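Local coordinates for protein Cow rumen GH26 endo-mannanase (Metagenome, PDB 6UEH) that probably cleaves internal beta-1,4-mannosidic bonds of mannans such as galactomannan, as a GH26 endo-mannanase joined to a CBM6-like accessory domain, at residues K152-L157 against K303-I307; L296-Q300 against Y352-L357; N429-P433 against K460-K464. All blocks are in the same frame, centred on the assembly; numbering follows the deposited sequence.

In the fold
All three contacts lie in the GH26 catalytic domain, an eight-stranded (beta/alpha)8 barrel. Contacts 1 and 2 are neighbours, with centres about 10 Å apart. Both are partly buried; contact 1 includes the start of strand 306-309 and contact 2 the approach to its neighbour 357-362. Asn-356 of contact 2 bonds to Val-304 of contact 1, and Leu-296 packs on Leu-306. Contact 1 relies on apolar packing beneath an exposed cluster of charges, while contact 2 adds two hydrogen bonds from one glutamine amide, and a water bridge. Contact 3 has its centre about 29 Å from that of contact 1. It is fully buried and almost wholly polar, two loops tied by asparagine and serine side chains.

Contact 1 of 3, residues K152-L157 against K303-I307; sequences KEAQKL and KVPLI
Pro-305 presses its ring against the helix that starts at Lys-152. Its CB lies 3.8 Å from Ala-154 CA, and its CD packs 3.9 Å from Glu-153 CB, so the ring rests on backbone and CB atoms of the first helical turn. One turn on, Leu-157 swings CG away from its own backbone N (chi1 172°) and brings CD2 to 4.0 Å from Pro-305 CB; the same methyl also meets the side chain of Ile-307 on strand 306-309.

At the outer end the contact turns polar. Glu-153 carries CG beside its backbone N and then bends at chi2 (80°), which folds the carboxylate back over the aliphatic part of Lys-303. OE2 comes to 3.5 Å from Lys-303 CD, while CG lies 3.5 Å from Lys-303 O. The same OE2 takes a salt bridge of 2.8 Å from Lys-152 NZ, on its syn side and 22° out of the carboxylate plane. Lys-303 runs extended until its last torsion, where it bends and leaves NZ 4.3 Å from Glu-153 OE2, too far for a salt bridge. Lys-152 NZ and Lys-303 NZ are 3.4 Å apart; both are donors of like charge, so this is no bond, and the approach is probably unfavourable but for the nearby carboxylate.

With an alanine at Glu-153, Lys-152 would probably lose its salt-bridge mate and the two lysines would face each other without the negative charge beside them. The chemistry is thus divided: charges gather at the exposed end, while proline and leucine pack helix 152-164 against the start of strand 306-309, as helices pack round the strands of a (beta/alpha)8 barrel.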
loop_
_atom_site.group_PDB
_atom_site.type_symbol
_atom_site.label_atom_id
_atom_site.label_comp_id
_atom_site.label_asym_id
_atom_site.label_seq_id
_atom_site.Cartn_x
_atom_site.Cartn_y
_atom_site.Cartn_z
ATOM N N LYS A 152 18.540 -10.796 -16.151
ATOM C CA LYS A 152 17.708 -10.363 -17.268
ATOM C C LYS A 152 16.243 -10.733 -17.034
ATOM O O LYS A 152 15.345 -9.986 -17.413
ATOM C CB LYS A 152 18.214 -10.950 -18.592
ATOM C CG LYS A 152 18.227 -12.468 -18.675
ATOM C CD LYS A 152 18.783 -12.925 -20.018
ATOM C CE LYS A 152 18.623 -14.426 -20.219
ATOM N NZ LYS A 152 19.357 -15.217 -19.192
ATOM N N GLU A 153 16.006 -11.870 -16.386
ATOM C CA GLU A 153 14.643 -12.303 -16.099
ATOM C C GLU A 153 13.956 -11.350 -15.125
ATOM O O GLU A 153 12.782 -11.025 -15.293
ATOM C CB GLU A 153 14.626 -13.727 -15.537
ATOM C CG GLU A 153 15.042 -14.805 -16.532
ATOM C CD GLU A 153 16.545 -14.905 -16.698
ATOM O OE1 GLU A 153 17.281 -14.369 -15.843
ATOM O OE2 GLU A 153 16.993 -15.522 -17.686
ATOM N N ALA A 154 14.693 -10.901 -14.112
ATOM C CA ALA A 154 14.152 -9.972 -13.124
ATOM C C ALA A 154 13.808 -8.623 -13.748
ATOM O O ALA A 154 12.732 -8.073 -13.509
ATOM C CB ALA A 154 15.138 -9.786 -11.978
ATOM N N GLN A 155 14.725 -8.094 -14.551
ATOM C CA GLN A 155 14.526 -6.797 -15.182
ATOM C C GLN A 155 13.396 -6.846 -16.207
ATOM O O GLN A 155 12.610 -5.903 -16.323
ATOM C CB GLN A 155 15.822 -6.317 -15.841
ATOM C CG GLN A 155 15.731 -4.910 -16.412
ATOM C CD GLN A 155 15.343 -3.882 -15.366
ATOM O OE1 GLN A 155 16.153 -3.503 -14.521
ATOM N NE2 GLN A 155 14.093 -3.433 -15.413
ATOM N N LYS A 156 13.309 -7.949 -16.944
ATOM C CA LYS A 156 12.236 -8.123 -17.919
ATOM C C LYS A 156 10.875 -8.224 -17.233
ATOM O O LYS A 156 9.883 -7.695 -17.735
ATOM C CB LYS A 156 12.493 -9.354 -18.790
ATOM C CG LYS A 156 13.530 -9.113 -19.881
ATOM C CD LYS A 156 14.138 -10.409 -20.398
ATOM C CE LYS A 156 13.123 -11.265 -21.122
ATOM N NZ LYS A 156 13.759 -12.500 -21.673
ATOM N N LEU A 157 10.830 -8.898 -16.086
ATOM C CA LEU A 157 9.593 -8.976 -15.309
ATOM C C LEU A 157 9.174 -7.590 -14.815
ATOM O O LEU A 157 8.017 -7.198 -14.962
ATOM C CB LEU A 157 9.748 -9.936 -14.124
ATOM C CG LEU A 157 8.599 -9.977 -13.109
ATOM C CD1 LEU A 157 7.256 -10.228 -13.788
ATOM C CD2 LEU A 157 8.862 -11.036 -12.040
ATOM N N LYS A 303 16.911 -19.661 -13.377
ATOM C CA LYS A 303 16.519 -18.412 -14.032
ATOM C C LYS A 303 15.089 -17.997 -13.695
ATOM O O LYS A 303 14.323 -17.595 -14.574
ATOM C CB LYS A 303 16.684 -18.531 -15.551
ATOM C CG LYS A 303 18.114 -18.789 -15.991
ATOM C CD LYS A 303 18.235 -18.825 -17.505
ATOM C CE LYS A 303 19.685 -18.989 -17.931
ATOM N NZ LYS A 303 20.541 -17.897 -17.379
ATOM N N VAL A 304 14.741 -18.094 -12.417
ATOM C CA VAL A 304 13.415 -17.710 -11.953
ATOM C C VAL A 304 13.469 -16.413 -11.155
ATOM O O VAL A 304 14.096 -16.357 -10.096
ATOM C CB VAL A 304 12.775 -18.805 -11.079
ATOM C CG1 VAL A 304 11.438 -18.330 -10.538
ATOM C CG2 VAL A 304 12.606 -20.091 -11.876
ATOM N N PRO A 305 12.818 -15.362 -11.673
ATOM C CA PRO A 305 12.701 -14.084 -10.969
ATOM C C PRO A 305 11.626 -14.162 -9.891
ATOM O O PRO A 305 10.715 -14.985 -9.998
ATOM C CB PRO A 305 12.304 -13.111 -12.078
ATOM C CG PRO A 305 11.523 -13.958 -13.025
ATOM C CD PRO A 305 12.177 -15.319 -12.999
ATOM N N LEU A 306 11.731 -13.315 -8.874
ATOM C CA LEU A 306 10.807 -13.358 -7.747
ATOM C C LEU A 306 10.524 -11.965 -7.193
ATOM O O LEU A 306 11.446 -11.196 -6.927
ATOM C CB LEU A 306 11.373 -14.255 -6.636
ATOM C CG LEU A 306 10.552 -14.418 -5.356
ATOM C CD1 LEU A 306 9.279 -15.210 -5.631
ATOM C CD2 LEU A 306 11.386 -15.081 -4.266
ATOM N N ILE A 307 9.247 -11.637 -7.022
ATOM C CA ILE A 307 8.883 -10.439 -6.273
ATOM C C ILE A 307 9.035 -10.768 -4.792
ATOM O O ILE A 307 8.139 -11.348 -4.175
ATOM C CB ILE A 307 7.451 -9.969 -6.583
ATOM C CG1 ILE A 307 7.283 -9.743 -8.089
ATOM C CG2 ILE A 307 7.125 -8.696 -5.805
ATOM C CD1 ILE A 307 5.860 -9.459 -8.518
#

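Contact 2 of 3, residues L296-Q300 against Y352-L357; sequences LQRLQ and YDLHNL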
loop_
_atom_site.group_PDB
_atom_site.type_symbol
_atom_site.label_atom_id
_atom_site.label_comp_id
_atom_site.label_asym_id
_atom_site.label_seq_id
_atom_site.Cartn_x
_atom_site.Cartn_y
_atom_site.Cartn_z
ATOM N N LEU A 296 16.777 -19.291 -2.602
ATOM C CA LEU A 296 16.731 -18.241 -3.615
ATOM C C LEU A 296 17.760 -18.485 -4.714
ATOM O O LEU A 296 17.544 -18.113 -5.869
ATOM C CB LEU A 296 16.958 -16.870 -2.975
ATOM C CG LEU A 296 15.866 -16.448 -1.988
ATOM C CD1 LEU A 296 16.164 -15.076 -1.396
ATOM C CD2 LEU A 296 14.504 -16.465 -2.672
ATOM N N GLN A 297 18.873 -19.113 -4.346
ATOM C CA GLN A 297 19.921 -19.446 -5.302
ATOM C C GLN A 297 19.437 -20.500 -6.290
ATOM O O GLN A 297 19.758 -20.444 -7.476
ATOM C CB GLN A 297 21.178 -19.937 -4.580
ATOM C CG GLN A 297 22.323 -20.300 -5.515
ATOM C CD GLN A 297 22.858 -19.101 -6.274
ATOM O OE1 GLN A 297 23.183 -18.073 -5.679
ATOM N NE2 GLN A 297 22.947 -19.225 -7.598
ATOM N N ARG A 298 18.667 -21.464 -5.792
ATOM C CA ARG A 298 18.073 -22.488 -6.647
ATOM C C ARG A 298 17.191 -21.830 -7.711
ATOM O O ARG A 298 17.227 -22.207 -8.884
ATOM C CB ARG A 298 17.258 -23.484 -5.819
ATOM C CG ARG A 298 18.058 -24.265 -4.785
ATOM C CD ARG A 298 17.133 -25.120 -3.932
ATOM N NE ARG A 298 16.473 -26.152 -4.728
ATOM C CZ ARG A 298 15.333 -26.739 -4.387
ATOM N NH1 ARG A 298 14.716 -26.386 -3.271
ATOM N NH2 ARG A 298 14.804 -27.675 -5.162
ATOM N N LEU A 299 16.413 -20.835 -7.290
ATOM C CA LEU A 299 15.587 -20.064 -8.215
ATOM C C LEU A 299 16.462 -19.357 -9.240
ATOM O O LEU A 299 16.184 -19.405 -10.435
ATOM C CB LEU A 299 14.725 -19.044 -7.466
ATOM C CG LEU A 299 13.643 -19.608 -6.544
ATOM C CD1 LEU A 299 12.811 -18.478 -5.949
ATOM C CD2 LEU A 299 12.763 -20.591 -7.293
ATOM N N GLN A 300 17.525 -18.707 -8.771
ATOM C CA GLN A 300 18.429 -18.000 -9.674
ATOM C C GLN A 300 19.100 -18.972 -10.642
ATOM O O GLN A 300 19.262 -18.666 -11.826
ATOM C CB GLN A 300 19.486 -17.213 -8.892
ATOM C CG GLN A 300 20.452 -16.442 -9.789
ATOM C CD GLN A 300 21.189 -15.329 -9.058
ATOM O OE1 GLN A 300 20.708 -14.197 -8.983
ATOM N NE2 GLN A 300 22.364 -15.645 -8.524
ATOM N N TYR A 352 25.862 -13.279 -1.141
ATOM C CA TYR A 352 25.266 -14.466 -1.750
ATOM C C TYR A 352 25.048 -14.311 -3.254
ATOM O O TYR A 352 24.573 -15.237 -3.912
ATOM C CB TYR A 352 23.949 -14.810 -1.056
ATOM C CG TYR A 352 24.146 -15.369 0.333
ATOM C CD1 TYR A 352 24.535 -16.690 0.520
ATOM C CD2 TYR A 352 23.962 -14.576 1.458
ATOM C CE1 TYR A 352 24.727 -17.209 1.789
ATOM C CE2 TYR A 352 24.151 -15.086 2.733
ATOM C CZ TYR A 352 24.533 -16.402 2.891
ATOM O OH TYR A 352 24.721 -16.916 4.155
ATOM N N ASP A 353 25.402 -13.142 -3.781
ATOM C CA ASP A 353 25.379 -12.875 -5.221
ATOM C C ASP A 353 24.014 -13.166 -5.851
ATOM O O ASP A 353 23.927 -13.686 -6.964
ATOM C CB ASP A 353 26.470 -13.693 -5.924
ATOM C CG ASP A 353 26.897 -13.084 -7.249
ATOM O OD1 ASP A 353 26.763 -11.852 -7.412
ATOM O OD2 ASP A 353 27.374 -13.837 -8.125
ATOM N N LEU A 354 22.952 -12.824 -5.131
ATOM C CA LEU A 354 21.593 -13.003 -5.630
ATOM C C LEU A 354 21.081 -11.719 -6.279
ATOM O O LEU A 354 21.091 -10.655 -5.663
ATOM C CB LEU A 354 20.667 -13.438 -4.494
ATOM C CG LEU A 354 20.930 -14.841 -3.944
ATOM C CD1 LEU A 354 20.248 -15.040 -2.600
ATOM C CD2 LEU A 354 20.452 -15.884 -4.941
ATOM N N HIS A 355 20.633 -11.820 -7.526
ATOM C CA HIS A 355 20.230 -10.635 -8.277
ATOM C C HIS A 355 18.929 -10.850 -9.042
ATOM O O HIS A 355 18.560 -10.042 -9.894
ATOM C CB HIS A 355 21.342 -10.225 -9.245
ATOM C CG HIS A 355 22.684 -10.088 -8.594
ATOM N ND1 HIS A 355 23.004 -9.036 -7.765
ATOM C CD2 HIS A 355 23.782 -10.880 -8.640
ATOM C CE1 HIS A 355 24.244 -9.180 -7.333
ATOM N NE2 HIS A 355 24.739 -10.293 -7.848
ATOM N N ASN A 356 18.235 -11.938 -8.724
ATOM C CA ASN A 356 16.996 -12.296 -9.406
ATOM C C ASN A 356 15.762 -11.795 -8.665
ATOM O O ASN A 356 14.649 -12.246 -8.929
ATOM C CB ASN A 356 16.910 -13.813 -9.575
ATOM C CG ASN A 356 16.941 -14.548 -8.243
ATOM O OD1 ASN A 356 17.609 -14.117 -7.302
ATOM N ND2 ASN A 356 16.217 -15.659 -8.160
ATOM N N LEU A 357 15.964 -10.861 -7.744
ATOM C CA LEU A 357 14.901 -10.437 -6.843
ATOM C C LEU A 357 14.366 -9.050 -7.166
ATOM O O LEU A 357 15.126 -8.129 -7.466
ATOM C CB LEU A 357 15.398 -10.460 -5.397
ATOM C CG LEU A 357 16.055 -11.758 -4.927
ATOM C CD1 LEU A 357 16.562 -11.611 -3.497
ATOM C CD2 LEU A 357 15.083 -12.927 -5.047
HETATM O O HOH W 1 25.013 -16.616 -6.879
HETATM O O HOH W 2 23.893 -17.867 -3.223
#
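The turn leading from helix 334-351 into barrel strand 357-362 is held against the last turns of helix 280-301, an alpha-to-beta connection of the (beta/alpha)8 fold. Gln-300 makes the main grip. Its CG stands opposite the backbone N (chi1 -179°) and the chain runs on extended, carrying the amide over to the turn. There both ends of the amide are used: OE1 accepts from His-355 N at 2.8 Å, in the carbonyl plane and nearly straight (168°), and NE2 donates to Asp-353 O at 3.0 Å with that oxygen in the amide plane.

Asp-353, the first residue past helix 334-351 to leave helical backbone angles, has positive phi. Its OD1 receives His-355 NE2 at 2.6 Å; the oxygen sits at the edge of the imidazole, in its plane, yet the ring comes from above the carboxylate plane. His-355 ND1 goes to Asp-147, so the ring is fixed on two sides.

Beside this grip, Leu-354 lays CD1 3.8 Å from Leu-296 CB, and its CD2 lies 3.6 Å from Gln-297 OE1. Leu-296 CD1 meets Leu-357 CD1 at 4.1 Å. Asn-356 packs its amide against Gln-300 CB, while ND2 bonds to Val-304 O. Gln-297 OE1 accepts a hydrogen bond from a water 2.6 Å away, which also donates to Tyr-352 O; its NE2 serves Asp-301.

Two backbone groups of an irregular turn thus find their partners in one glutamine amide, whose rotation is fixed by bonds at both ends, with leucine packing on the barrel side.

Contact 3 of 3, residues N429-P433 against K460-K464; sequences NDSIP and KNNAK
Asp-430 O is gripped by two amides, Asn-462 ND2 at 2.9 Å and Asn-429 ND2 at 3.2 Å, which reach it from opposite faces of its carbonyl plane. Neither lies on a lone pair: the Asn-462 donor is raised 36° from the plane and that of Asn-429 much farther. The Asn-462 amide works at both ends, for its OD1 accepts from Ile-432 N at 2.7 Å, in the carbonyl plane, on a lone pair and close to straight (172°). One amide therefore holds a backbone C=O and a backbone N-H on either side of Ser-431. With CG beside its own backbone N (chi1 -75°), Asn-462 crosses the Ile-432 side chain at about a right angle, CG1 packing 3.4 Å from OD1. A water lies 2.7 Å from Ile-432 O and 2.9 Å from Asn-462 OD1, bridging them and adding a solvent-mediated link to the direct bonds.

The hydroxyl of Ser-431 makes the shortest bond: OG donates to Asn-461 O at 2.5 Å, in the carbonyl plane and on a lone pair. OG in turn receives Asn-403 N. Asp-430 OD1 takes Ser-431 N at 2.7 Å; OD2 goes to Thr-390.

Residues 429-433 form a beta-to-alpha loop at the C-terminal end of barrel strand 423-429, the end that carries the active site in (beta/alpha)8 enzymes, and lead to helix 435-441. The facing loop runs between helices 454-457 and 464-471. Asn-462 ND2 also bonds to Phe-455 O of the former, Ile-432 packs on Leu-467 and Ile-470 of the latter, and Lys-387, ending strand 382-387, reaches Ser-431 O.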
loop_
_atom_site.group_PDB
_atom_site.type_symbol
_atom_site.label_atom_id
_atom_site.label_comp_id
_atom_site.label_asym_id
_atom_site.label_seq_id
_atom_site.Cartn_x
_atom_site.Cartn_y
_atom_site.Cartn_z
ATOM N N ASN A 429 -4.503 -8.607 0.997
ATOM C CA ASN A 429 -5.799 -8.039 1.341
ATOM C C ASN A 429 -6.784 -9.095 1.823
ATOM O O ASN A 429 -6.571 -10.294 1.632
ATOM C CB ASN A 429 -6.401 -7.277 0.150
ATOM C CG ASN A 429 -6.344 -8.067 -1.152
ATOM O OD1 ASN A 429 -5.496 -7.813 -2.013
ATOM N ND2 ASN A 429 -7.253 -9.023 -1.305
ATOM N N ASP A 430 -7.850 -8.652 2.482
ATOM C CA ASP A 430 -9.003 -9.518 2.645
ATOM C C ASP A 430 -9.846 -9.325 1.395
ATOM O O ASP A 430 -9.681 -10.056 0.422
ATOM C CB ASP A 430 -9.789 -9.228 3.941
ATOM C CG ASP A 430 -9.822 -7.754 4.310
ATOM O OD1 ASP A 430 -9.669 -6.896 3.418
ATOM O OD2 ASP A 430 -10.017 -7.457 5.511
ATOM N N SER A 431 -10.711 -8.315 1.404
ATOM C CA SER A 431 -11.524 -8.016 0.236
ATOM C C SER A 431 -10.693 -7.439 -0.907
ATOM O O SER A 431 -9.859 -6.561 -0.700
ATOM C CB SER A 431 -12.647 -7.032 0.592
ATOM O OG SER A 431 -13.609 -7.632 1.442
ATOM N N ILE A 432 -10.919 -7.949 -2.113
ATOM C CA ILE A 432 -10.435 -7.281 -3.317
ATOM C C ILE A 432 -11.365 -6.109 -3.594
ATOM O O ILE A 432 -12.584 -6.279 -3.575
ATOM C CB ILE A 432 -10.414 -8.220 -4.535
ATOM C CG1 ILE A 432 -9.612 -9.487 -4.232
ATOM C CG2 ILE A 432 -9.859 -7.502 -5.761
ATOM C CD1 ILE A 432 -9.839 -10.589 -5.240
ATOM N N PRO A 433 -10.803 -4.915 -3.843
ATOM C CA PRO A 433 -11.653 -3.761 -4.158
ATOM C C PRO A 433 -12.557 -4.019 -5.364
ATOM O O PRO A 433 -12.225 -4.850 -6.213
ATOM C CB PRO A 433 -10.643 -2.650 -4.460
ATOM C CG PRO A 433 -9.414 -3.046 -3.710
ATOM C CD PRO A 433 -9.378 -4.549 -3.759
ATOM N N LYS A 460 -17.773 -13.613 2.848
ATOM C CA LYS A 460 -17.780 -12.447 3.729
ATOM C C LYS A 460 -16.572 -11.568 3.422
ATOM O O LYS A 460 -16.565 -10.376 3.726
ATOM C CB LYS A 460 -17.774 -12.861 5.202
ATOM C CG LYS A 460 -16.433 -13.373 5.701
ATOM C CD LYS A 460 -16.498 -13.754 7.169
ATOM C CE LYS A 460 -15.168 -14.312 7.650
ATOM N NZ LYS A 460 -15.248 -14.786 9.058
ATOM N N ASN A 461 -15.552 -12.169 2.818
ATOM C CA ASN A 461 -14.357 -11.444 2.407
ATOM C C ASN A 461 -14.399 -11.079 0.929
ATOM O O ASN A 461 -14.148 -9.934 0.554
ATOM C CB ASN A 461 -13.107 -12.268 2.710
ATOM C CG ASN A 461 -12.793 -12.322 4.188
ATOM O OD1 ASN A 461 -12.779 -11.295 4.868
ATOM N ND2 ASN A 461 -12.552 -13.525 4.700
ATOM N N ASN A 462 -14.706 -12.062 0.090
ATOM C CA ASN A 462 -14.866 -11.821 -1.340
ATOM C C ASN A 462 -16.090 -12.544 -1.887
ATOM O O ASN A 462 -16.126 -13.774 -1.933
ATOM C CB ASN A 462 -13.612 -12.255 -2.111
ATOM C CG ASN A 462 -12.453 -11.288 -1.938
ATOM O OD1 ASN A 462 -12.447 -10.198 -2.515
ATOM N ND2 ASN A 462 -11.461 -11.685 -1.149
ATOM N N ALA A 463 -17.094 -11.772 -2.292
ATOM C CA ALA A 463 -18.317 -12.336 -2.852
ATOM C C ALA A 463 -18.039 -12.974 -4.207
ATOM O O ALA A 463 -17.194 -12.496 -4.962
ATOM C CB ALA A 463 -19.388 -11.262 -2.981
ATOM N N LYS A 464 -18.760 -14.049 -4.512
ATOM C CA LYS A 464 -18.573 -14.755 -5.776
ATOM C C LYS A 464 -18.876 -13.869 -6.984
ATOM O O LYS A 464 -18.175 -13.932 -7.992
ATOM C CB LYS A 464 -19.441 -16.014 -5.819
ATOM C CG LYS A 464 -18.986 -17.109 -4.866
ATOM C CD LYS A 464 -19.874 -18.335 -4.973
ATOM C CE LYS A 464 -19.413 -19.437 -4.035
ATOM N NZ LYS A 464 -20.292 -20.635 -4.132
HETATM O O HOH W 3 -14.178 -8.377 -3.871
#